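Local coordinates for protein TSSL (Francisella novicida, PDB 4ACK) that probably acts in type VI secretion as a DotU-family component, here its cytoplasmic domain, in a system associated with virulence, at residues A[105-108]-A[109-113]. Sequence-based numbering, arbitrary orientation.
Sequences EITD and NILSE
T107 and L111 meet one turn apart in a local, intrahelical contact at the C-terminal end of helix 99-112, before the chain leaves helical geometry at E113. Their side chains run side by side, CG2 of T107 lying 3.7 Å from CD1 of L111. A chi1 of -56° sets OG1 of T107 beside the backbone N, where it bonds to V103 O a turn earlier, and swings CG2 to the far side from that N, toward L111. A looser apolar pair, I106 CG2 to I110 CG2 (4.4 Å), faces helix 55-79, while I152 of helix 143-153 touches T107, I110 and L111.

The backbone evidence is a run of i to i+4 hydrogen bonds. I110 N to I106 O is short (2.9 Å) and nearly straight (169°); S112 N to D108 O, at 3.0 Å, is more bent (143°). D108 O also receives a weak bond from L111 N. At the end of the helix, S112 OG turns back to donate to N109 O (3.1 Å). D108 OD1 and N109 ND2 instead bond outward to Y148 OH and Y60 OH, implying a helix end held internally by backbone bonds and the S112 hydroxyl, and tied to helices 143-153 and 55-79 by tyrosine hydroxyls.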
ATOM      1  N   GLU A 105     -11.121  -4.849   3.553  1.00 26.67           N
ATOM      2  CA  GLU A 105     -12.088  -4.151   4.394  1.00 30.21           C
ATOM      3  C   GLU A 105     -12.175  -2.652   4.057  1.00 28.51           C
ATOM      4  O   GLU A 105     -13.271  -2.118   3.887  1.00 29.20           O
ATOM      5  CB  GLU A 105     -11.787  -4.291   5.878  1.00 28.39           C
ATOM      6  CG  GLU A 105     -13.019  -3.843   6.692  1.00 37.61           C
ATOM      7  CD  GLU A 105     -12.765  -3.927   8.193  1.00 39.51           C
ATOM      8  OE1 GLU A 105     -12.082  -4.865   8.604  1.00 41.50           O
ATOM      9  OE2 GLU A 105     -13.224  -3.054   8.945  1.00 44.27           O
ATOM     10  N   ILE A 106     -11.033  -1.970   3.961  1.00 29.02           N
ATOM     11  CA  ILE A 106     -11.012  -0.578   3.421  1.00 26.09           C
ATOM     12  C   ILE A 106     -11.732  -0.458   2.090  1.00 26.68           C
ATOM     13  O   ILE A 106     -12.590   0.460   1.893  1.00 27.51           O
ATOM     14  CB  ILE A 106      -9.575  -0.079   3.283  1.00 26.29           C
ATOM     15  CG1 ILE A 106      -9.045   0.075   4.707  1.00 22.59           C
ATOM     16  CG2 ILE A 106      -9.508   1.251   2.412  1.00 23.76           C
ATOM     17  CD1 ILE A 106      -7.514   0.325   4.820  1.00 26.08           C
ATOM     18  N   THR A 107     -11.431  -1.385   1.190  1.00 24.75           N
ATOM     19  CA  THR A 107     -11.987  -1.350  -0.143  1.00 26.59           C
ATOM     20  C   THR A 107     -13.528  -1.504  -0.091  1.00 29.01           C
ATOM     21  O   THR A 107     -14.229  -0.752  -0.773  1.00 27.85           O
ATOM     22  CB  THR A 107     -11.349  -2.416  -1.038  1.00 26.16           C
ATOM     23  OG1 THR A 107      -9.896  -2.228  -1.044  1.00 30.10           O
ATOM     24  CG2 THR A 107     -11.907  -2.365  -2.466  1.00 26.82           C
ATOM     25  N   ASP A 108     -14.037  -2.465   0.724  1.00 30.22           N
ATOM     26  CA  ASP A 108     -15.473  -2.556   1.004  1.00 31.99           C
ATOM     27  C   ASP A 108     -16.047  -1.201   1.430  1.00 30.61           C
ATOM     28  O   ASP A 108     -17.060  -0.798   0.946  1.00 31.33           O
ATOM     29  CB  ASP A 108     -15.789  -3.574   2.135  1.00 31.54           C
ATOM     30  CG  ASP A 108     -15.494  -5.012   1.723  1.00 33.63           C
ATOM     31  OD1 ASP A 108     -15.544  -5.340   0.528  1.00 34.59           O
ATOM     32  OD2 ASP A 108     -15.147  -5.802   2.615  1.00 38.07           O
ATOM     33  N   ASN A 109     -15.411  -0.543   2.374  1.00 30.61           N
ATOM     34  CA  ASN A 109     -15.921   0.706   2.858  1.00 31.92           C
ATOM     35  C   ASN A 109     -15.992   1.787   1.781  1.00 33.56           C
ATOM     36  O   ASN A 109     -17.083   2.335   1.540  1.00 34.18           O
ATOM     37  CB  ASN A 109     -15.127   1.167   4.032  1.00 32.07           C
ATOM     38  CG  ASN A 109     -15.306   0.239   5.259  1.00 36.63           C
ATOM     39  OD1 ASN A 109     -16.148  -0.660   5.244  1.00 36.63           O
ATOM     40  ND2 ASN A 109     -14.523   0.474   6.317  1.00 36.63           N
ATOM     41  N   ILE A 110     -14.887   2.032   1.070  1.00 32.61           N
ATOM     42  CA  ILE A 110     -14.902   3.088   0.033  1.00 32.37           C
ATOM     43  C   ILE A 110     -15.800   2.719  -1.103  1.00 34.06           C
ATOM     44  O   ILE A 110     -16.291   3.587  -1.806  1.00 33.82           O
ATOM     45  CB  ILE A 110     -13.513   3.452  -0.472  1.00 31.54           C
ATOM     46  CG1 ILE A 110     -12.902   2.388  -1.402  1.00 28.56           C
ATOM     47  CG2 ILE A 110     -12.641   3.782   0.708  1.00 29.27           C
ATOM     48  CD1 ILE A 110     -11.440   2.828  -1.907  1.00 31.81           C
ATOM     49  N   LEU A 111     -16.055   1.418  -1.280  1.00 35.55           N
ATOM     50  CA  LEU A 111     -16.941   1.031  -2.390  1.00 36.90           C
ATOM     51  C   LEU A 111     -18.440   1.097  -2.030  1.00 37.91           C
ATOM     52  O   LEU A 111     -19.285   1.163  -2.924  1.00 36.48           O
ATOM     53  CB  LEU A 111     -16.599  -0.357  -3.003  1.00 36.00           C
ATOM     54  CG  LEU A 111     -15.393  -0.518  -3.960  1.00 33.71           C
ATOM     55  CD1 LEU A 111     -15.188  -1.993  -4.187  1.00 33.65           C
ATOM     56  CD2 LEU A 111     -15.615   0.183  -5.346  1.00 32.84           C
ATOM     57  N   SER A 112     -18.753   0.927  -0.769  1.00 40.25           N
ATOM     58  CA  SER A 112     -20.103   0.996  -0.276  1.00 44.75           C
ATOM     59  C   SER A 112     -20.723   2.376  -0.255  1.00 47.40           C
ATOM     60  O   SER A 112     -21.858   2.542  -0.585  1.00 48.28           O
ATOM     61  CB  SER A 112     -20.226   0.323   1.067  1.00 43.82           C
ATOM     62  OG  SER A 112     -19.938   1.211   2.078  1.00 48.59           O
ATOM     63  N   GLU A 113     -19.944   3.364   0.134  1.00 50.36           N
ATOM     64  CA  GLU A 113     -20.407   4.728   0.250  1.00 52.30           C
ATOM     65  C   GLU A 113     -19.687   5.696  -0.634  1.00 52.34           C
ATOM     66  O   GLU A 113     -18.489   5.790  -0.635  1.00 50.90           O
ATOM     67  CB  GLU A 113     -20.192   5.202   1.655  1.00 52.90           C
ATOM     68  CG  GLU A 113     -21.235   4.795   2.594  1.00 57.57           C
ATOM     69  CD  GLU A 113     -21.095   5.517   3.882  1.00 62.76           C
ATOM     70  OE1 GLU A 113     -20.230   5.130   4.663  1.00 64.49           O
ATOM     71  OE2 GLU A 113     -21.838   6.474   4.108  1.00 65.74           O
TER